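Local coordinates for protein pseudouridine synthase (Pyrococcus abyssi, PDB 2AUS) that probably isomerises uridine to pseudouridine in RNA, as the Cbf5 member of the TruB family of pseudouridine synthases, with a C-terminal PUA domain, at residues A[275-278]-A[279-283]; A[245-249]-A[250-254]. One frame throughout, in Å; residues are numbered along the deposited sequence.

Interaction 1: residues A[275-278]-A[279-283]; sequences VKLN and AGIKK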
ATOM      1  N   VAL A 275      41.747  21.581  20.883  1.00 40.15           N
ATOM      2  CA  VAL A 275      41.729  23.036  21.002  1.00 38.70           C
ATOM      3  C   VAL A 275      40.795  23.432  22.149  1.00 38.81           C
ATOM      4  O   VAL A 275      41.158  24.216  23.021  1.00 37.98           O
ATOM      5  CB  VAL A 275      41.244  23.691  19.694  1.00 39.45           C
ATOM      6  CG1 VAL A 275      40.977  25.181  19.916  1.00 35.88           C
ATOM      7  CG2 VAL A 275      42.297  23.492  18.601  1.00 37.78           C
ATOM      8  N   LYS A 276      39.592  22.876  22.133  1.00 37.28           N
ATOM      9  CA  LYS A 276      38.601  23.149  23.161  1.00 37.97           C
ATOM     10  C   LYS A 276      37.650  21.956  23.212  1.00 37.67           C
ATOM     11  O   LYS A 276      37.579  21.170  22.260  1.00 35.87           O
ATOM     12  CB  LYS A 276      37.837  24.430  22.817  1.00 37.36           C
ATOM     13  CG  LYS A 276      37.207  24.398  21.444  1.00 37.13           C
ATOM     14  CD  LYS A 276      36.793  25.786  20.978  1.00 39.68           C
ATOM     15  CE  LYS A 276      36.146  25.714  19.610  1.00 40.71           C
ATOM     16  NZ  LYS A 276      35.767  27.060  19.120  1.00 44.96           N
ATOM     17  N   LEU A 277      36.927  21.820  24.320  1.00 37.25           N
ATOM     18  CA  LEU A 277      35.996  20.715  24.491  1.00 38.23           C
ATOM     19  C   LEU A 277      34.908  21.000  25.520  1.00 38.14           C
ATOM     20  O   LEU A 277      35.009  21.935  26.311  1.00 38.75           O
ATOM     21  CB  LEU A 277      36.733  19.426  24.887  1.00 38.63           C
ATOM     22  CG  LEU A 277      37.966  19.364  25.807  1.00 43.11           C
ATOM     23  CD1 LEU A 277      37.985  20.472  26.833  1.00 40.17           C
ATOM     24  CD2 LEU A 277      37.991  17.990  26.479  1.00 39.67           C
ATOM     25  N   ASN A 278      33.857  20.191  25.488  1.00 38.02           N
ATOM     26  CA  ASN A 278      32.758  20.341  26.426  1.00 38.62           C
ATOM     27  C   ASN A 278      33.183  19.834  27.793  1.00 41.07           C
ATOM     28  O   ASN A 278      34.035  18.944  27.909  1.00 40.11           O
ATOM     29  CB  ASN A 278      31.544  19.542  25.957  1.00 36.43           C
ATOM     30  CG  ASN A 278      30.787  20.231  24.854  1.00 37.37           C
ATOM     31  OD1 ASN A 278      30.278  19.583  23.947  1.00 39.02           O
ATOM     32  ND2 ASN A 278      30.697  21.559  24.930  1.00 38.43           N
ATOM     33  N   ALA A 279      32.597  20.416  28.828  1.00 41.45           N
ATOM     34  CA  ALA A 279      32.888  19.991  30.185  1.00 43.64           C
ATOM     35  C   ALA A 279      32.078  18.723  30.412  1.00 43.96           C
ATOM     36  O   ALA A 279      31.234  18.357  29.591  1.00 44.74           O
ATOM     37  CB  ALA A 279      32.452  21.066  31.173  1.00 41.07           C
ATOM     38  N   GLY A 280      32.339  18.053  31.528  1.00 47.09           N
ATOM     39  CA  GLY A 280      31.588  16.858  31.868  1.00 47.35           C
ATOM     40  C   GLY A 280      31.802  15.605  31.048  1.00 48.41           C
ATOM     41  O   GLY A 280      31.003  14.676  31.147  1.00 49.37           O
ATOM     42  N   ILE A 281      32.847  15.561  30.230  1.00 48.32           N
ATOM     43  CA  ILE A 281      33.096  14.353  29.452  1.00 48.36           C
ATOM     44  C   ILE A 281      33.831  13.394  30.372  1.00 49.20           C
ATOM     45  O   ILE A 281      34.716  13.803  31.121  1.00 50.46           O
ATOM     46  CB  ILE A 281      33.997  14.607  28.226  1.00 46.90           C
ATOM     47  CG1 ILE A 281      33.255  15.436  27.181  1.00 44.75           C
ATOM     48  CG2 ILE A 281      34.445  13.276  27.628  1.00 44.25           C
ATOM     49  CD1 ILE A 281      34.129  15.791  25.989  1.00 43.81           C
ATOM     50  N   LYS A 282      33.466  12.121  30.326  1.00 50.78           N
ATOM     51  CA  LYS A 282      34.141  11.143  31.158  1.00 53.95           C
ATOM     52  C   LYS A 282      34.451   9.883  30.373  1.00 53.61           C
ATOM     53  O   LYS A 282      33.731   9.524  29.443  1.00 52.51           O
ATOM     54  CB  LYS A 282      33.304  10.822  32.406  1.00 57.12           C
ATOM     55  CG  LYS A 282      31.832  10.550  32.151  1.00 61.62           C
ATOM     56  CD  LYS A 282      31.063  10.431  33.465  1.00 64.31           C
ATOM     57  CE  LYS A 282      31.216  11.696  34.312  1.00 66.52           C
ATOM     58  NZ  LYS A 282      30.560  11.582  35.651  1.00 68.14           N
ATOM     59  N   LYS A 283      35.548   9.233  30.749  1.00 54.05           N
ATOM     60  CA  LYS A 283      35.986   8.011  30.097  1.00 55.55           C
ATOM     61  C   LYS A 283      34.798   7.116  29.769  1.00 54.74           C
ATOM     62  O   LYS A 283      33.923   6.907  30.609  1.00 55.38           O
ATOM     63  CB  LYS A 283      36.969   7.262  30.999  1.00 58.29           C
ATOM     64  CG  LYS A 283      37.580   6.028  30.354  1.00 62.50           C
ATOM     65  CD  LYS A 283      38.430   5.246  31.343  1.00 64.89           C
ATOM     66  CE  LYS A 283      38.981   3.976  30.708  1.00 65.54           C
ATOM     67  NZ  LYS A 283      39.912   4.271  29.589  1.00 64.20           N
TER
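In the PUA domain, a turn at the end of strand 274-278 lets Ile-281 fold back on the strand's last residues, Leu-277 and Asn-278. The chain bends sharply through Gly-280, whose positive phi (70°) a side chain would make less easy. Ile-281 then rests its longer branch against the carbonyl oxygen of Asn-278, with Ile-281 CG1 and CD1 each 3.7 Å from Asn-278 O. With CG1 set beside the backbone N and anti to the carbonyl carbon (chi1 -69°) and the branch extended beyond it, the methyl end is carried on toward Leu-277, where Ile-281 CD1 comes within 4.5 Å of Leu-277 CD2, a loose apolar touch. No hydrogen bond joins the two segments. Instead, Thr-306 OG1 bonds both Asn-278 O and Ile-281 N, bridging the two sides of the turn, while the amide of Asn-278 leads away from it, OD1 to Lys-252 N and ND2 to Glu-17 O. Further back, Val-275 and Lys-276 both face Trp-254 in a classic beta bulge. Helix 306-311 packs on Leu-277 and Ile-281 through Met-309, Ile-253 of strand 252-255 touches both as well, and strand 18-20 borders strand 274-278 within the sheet.

Interaction 2: residues A[245-249]-A[250-254]; sequences KAVEH and LPKIW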
ATOM      1  N   LYS A 245      24.060  17.775  12.385  1.00 36.20           N
ATOM      2  CA  LYS A 245      22.810  17.892  13.129  1.00 35.72           C
ATOM      3  C   LYS A 245      22.627  16.676  14.039  1.00 36.26           C
ATOM      4  O   LYS A 245      22.095  16.797  15.148  1.00 35.10           O
ATOM      5  CB  LYS A 245      21.633  17.997  12.152  1.00 37.74           C
ATOM      6  CG  LYS A 245      20.238  18.021  12.795  1.00 42.05           C
ATOM      7  CD  LYS A 245      19.968  19.302  13.585  1.00 47.95           C
ATOM      8  CE  LYS A 245      18.517  19.352  14.096  1.00 50.67           C
ATOM      9  NZ  LYS A 245      17.532  19.180  12.968  1.00 54.52           N
ATOM     10  N   ALA A 246      23.077  15.510  13.577  1.00 36.40           N
ATOM     11  CA  ALA A 246      22.933  14.273  14.349  1.00 37.06           C
ATOM     12  C   ALA A 246      23.755  14.181  15.624  1.00 38.18           C
ATOM     13  O   ALA A 246      23.460  13.354  16.483  1.00 43.53           O
ATOM     14  CB  ALA A 246      23.229  13.067  13.466  1.00 35.16           C
ATOM     15  N   VAL A 247      24.788  15.003  15.765  1.00 39.19           N
ATOM     16  CA  VAL A 247      25.610  14.949  16.977  1.00 37.61           C
ATOM     17  C   VAL A 247      25.435  16.178  17.867  1.00 39.57           C
ATOM     18  O   VAL A 247      26.214  16.399  18.799  1.00 37.39           O
ATOM     19  CB  VAL A 247      27.120  14.797  16.643  1.00 36.63           C
ATOM     20  CG1 VAL A 247      27.340  13.564  15.780  1.00 33.99           C
ATOM     21  CG2 VAL A 247      27.638  16.047  15.944  1.00 32.06           C
ATOM     22  N   GLU A 248      24.408  16.971  17.583  1.00 40.58           N
ATOM     23  CA  GLU A 248      24.137  18.168  18.369  1.00 45.21           C
ATOM     24  C   GLU A 248      23.963  17.915  19.866  1.00 46.05           C
ATOM     25  O   GLU A 248      24.284  18.771  20.678  1.00 45.10           O
ATOM     26  CB  GLU A 248      22.901  18.880  17.822  1.00 48.25           C
ATOM     27  CG  GLU A 248      23.249  20.000  16.859  1.00 57.94           C
ATOM     28  CD  GLU A 248      22.049  20.523  16.101  1.00 61.52           C
ATOM     29  OE1 GLU A 248      20.967  20.653  16.714  1.00 61.35           O
ATOM     30  OE2 GLU A 248      22.202  20.813  14.891  1.00 65.25           O
ATOM     31  N   HIS A 249      23.454  16.746  20.236  1.00 46.83           N
ATOM     32  CA  HIS A 249      23.265  16.446  21.649  1.00 47.55           C
ATOM     33  C   HIS A 249      24.449  15.703  22.259  1.00 46.86           C
ATOM     34  O   HIS A 249      24.398  15.301  23.417  1.00 47.63           O
ATOM     35  CB  HIS A 249      21.976  15.637  21.852  1.00 49.47           C
ATOM     36  CG  HIS A 249      20.724  16.440  21.658  1.00 52.06           C
ATOM     37  ND1 HIS A 249      19.466  15.877  21.686  1.00 52.88           N
ATOM     38  CD2 HIS A 249      20.538  17.767  21.459  1.00 52.77           C
ATOM     39  CE1 HIS A 249      18.560  16.823  21.517  1.00 51.61           C
ATOM     40  NE2 HIS A 249      19.183  17.978  21.377  1.00 51.56           N
ATOM     41  N   LEU A 250      25.520  15.521  21.493  1.00 45.30           N
ATOM     42  CA  LEU A 250      26.687  14.818  22.015  1.00 43.83           C
ATOM     43  C   LEU A 250      27.778  15.747  22.512  1.00 41.82           C
ATOM     44  O   LEU A 250      27.907  16.876  22.049  1.00 42.46           O
ATOM     45  CB  LEU A 250      27.316  13.919  20.949  1.00 45.14           C
ATOM     46  CG  LEU A 250      26.549  12.746  20.350  1.00 46.07           C
ATOM     47  CD1 LEU A 250      27.496  11.980  19.442  1.00 45.65           C
ATOM     48  CD2 LEU A 250      26.008  11.853  21.446  1.00 45.27           C
ATOM     49  N   PRO A 251      28.578  15.278  23.481  1.00 41.41           N
ATOM     50  CA  PRO A 251      29.684  16.068  24.032  1.00 39.14           C
ATOM     51  C   PRO A 251      30.679  16.181  22.869  1.00 37.64           C
ATOM     52  O   PRO A 251      30.895  15.208  22.136  1.00 36.80           O
ATOM     53  CB  PRO A 251      30.235  15.168  25.139  1.00 41.35           C
ATOM     54  CG  PRO A 251      29.070  14.300  25.509  1.00 41.91           C
ATOM     55  CD  PRO A 251      28.461  13.985  24.179  1.00 41.02           C
ATOM     56  N   LYS A 252      31.289  17.342  22.687  1.00 36.16           N
ATOM     57  CA  LYS A 252      32.215  17.497  21.578  1.00 37.04           C
ATOM     58  C   LYS A 252      33.632  17.866  21.960  1.00 35.37           C
ATOM     59  O   LYS A 252      33.875  18.413  23.032  1.00 36.17           O
ATOM     60  CB  LYS A 252      31.676  18.551  20.610  1.00 36.56           C
ATOM     61  CG  LYS A 252      30.335  18.194  20.027  1.00 38.43           C
ATOM     62  CD  LYS A 252      29.733  19.353  19.265  1.00 39.00           C
ATOM     63  CE  LYS A 252      28.347  18.994  18.759  1.00 42.58           C
ATOM     64  NZ  LYS A 252      27.727  20.125  18.020  1.00 45.30           N
ATOM     65  N   ILE A 253      34.561  17.554  21.060  1.00 34.49           N
ATOM     66  CA  ILE A 253      35.972  17.888  21.228  1.00 34.10           C
ATOM     67  C   ILE A 253      36.392  18.513  19.901  1.00 33.61           C
ATOM     68  O   ILE A 253      36.294  17.883  18.851  1.00 35.50           O
ATOM     69  CB  ILE A 253      36.837  16.634  21.494  1.00 35.63           C
ATOM     70  CG1 ILE A 253      36.381  15.964  22.794  1.00 33.16           C
ATOM     71  CG2 ILE A 253      38.332  17.032  21.594  1.00 31.04           C
ATOM     72  CD1 ILE A 253      37.082  14.647  23.089  1.00 36.35           C
ATOM     73  N   TRP A 254      36.830  19.764  19.954  1.00 33.89           N
ATOM     74  CA  TRP A 254      37.249  20.497  18.770  1.00 32.29           C
ATOM     75  C   TRP A 254      38.763  20.384  18.600  1.00 30.14           C
ATOM     76  O   TRP A 254      39.529  20.645  19.525  1.00 30.59           O
ATOM     77  CB  TRP A 254      36.815  21.959  18.907  1.00 31.67           C
ATOM     78  CG  TRP A 254      35.331  22.155  18.760  1.00 33.07           C
ATOM     79  CD1 TRP A 254      34.658  22.459  17.608  1.00 32.65           C
ATOM     80  CD2 TRP A 254      34.341  22.118  19.806  1.00 32.51           C
ATOM     81  NE1 TRP A 254      33.321  22.622  17.873  1.00 32.86           N
ATOM     82  CE2 TRP A 254      33.096  22.413  19.211  1.00 32.53           C
ATOM     83  CE3 TRP A 254      34.389  21.854  21.189  1.00 33.12           C
ATOM     84  CZ2 TRP A 254      31.895  22.475  19.952  1.00 33.87           C
ATOM     85  CZ3 TRP A 254      33.200  21.914  21.932  1.00 32.91           C
ATOM     86  CH2 TRP A 254      31.965  22.217  21.304  1.00 32.53           C
TER
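Leu-250 closes a type I beta turn that begins at Val-247: its backbone N donates to Val-247 O over 2.9 Å, with an angle of 159° at the hydrogen. The donor stands well above the carbonyl plane, 60° out of it. The side chain of Leu-250 then doubles back over the start of the turn. CG lies beside the backbone N, anti to the carbonyl carbon (chi1 -63°), and this brings CD1 against the flank of Val-247, 4.0 Å from Val-247 CB and equally near its CG1 methyl; the two side chains cross at about a right angle. Leu-299 of strand 296-302 and Ala-102 touch both residues, making the turn part of a larger apolar cluster. Shortening this leucine to an alanine is likely to leave Val-247 without its neighbour within the turn and open a gap facing Leu-286 and Leu-299. Pro-251 follows, turned away from the preceding residues and touching Ile-281. The stretch links the TruB-family part of the chain to the PUA fold, whose strand 252-255 starts at Lys-252. The extended side chain of Lys-252 reaches back along the turn, so that CE rests 3.4 Å from Val-247 O and 4.1 Å from Val-247 CG2. NZ ends 4.1 Å from Glu-248 CA; the carboxylate of Glu-248 is farther off, with OE2 6.4 Å from Lys-252 NZ, so any attraction between them is probably modest. Ile-253 packs on Ile-274 and Leu-277. Trp-254 offers one ring face to Lys-252 CB, 3.7 Å above the plane and offset toward the rim, while its NE1 bonds Asp-294 OD1 and its ring takes a cation-pi contact from Lys-276.

From the N terminus, interaction 2 comes first and is complete before interaction 1 opens: the two are in series, neither nested nor crossed. Residues 245-254 form a type I turn at 247-250 and run into strand 252-255; after helix 257-264 and strand 269-270, the chain returns antiparallel as strand 274-278 and turns again at 279-283 before strand 286-291. The two contacts meet in the sheet, where, besides the Asn-278 bond to Lys-252, Val-275 N probably donates to Trp-254 O at 2.8 Å and Leu-277 CB packs on Lys-252 O at 3.6 Å. Interaction 2 leads from the TruB-family part into the PUA sheet, and interaction 1 closes the bend that leaves strand 274-278, beside strand 252-255.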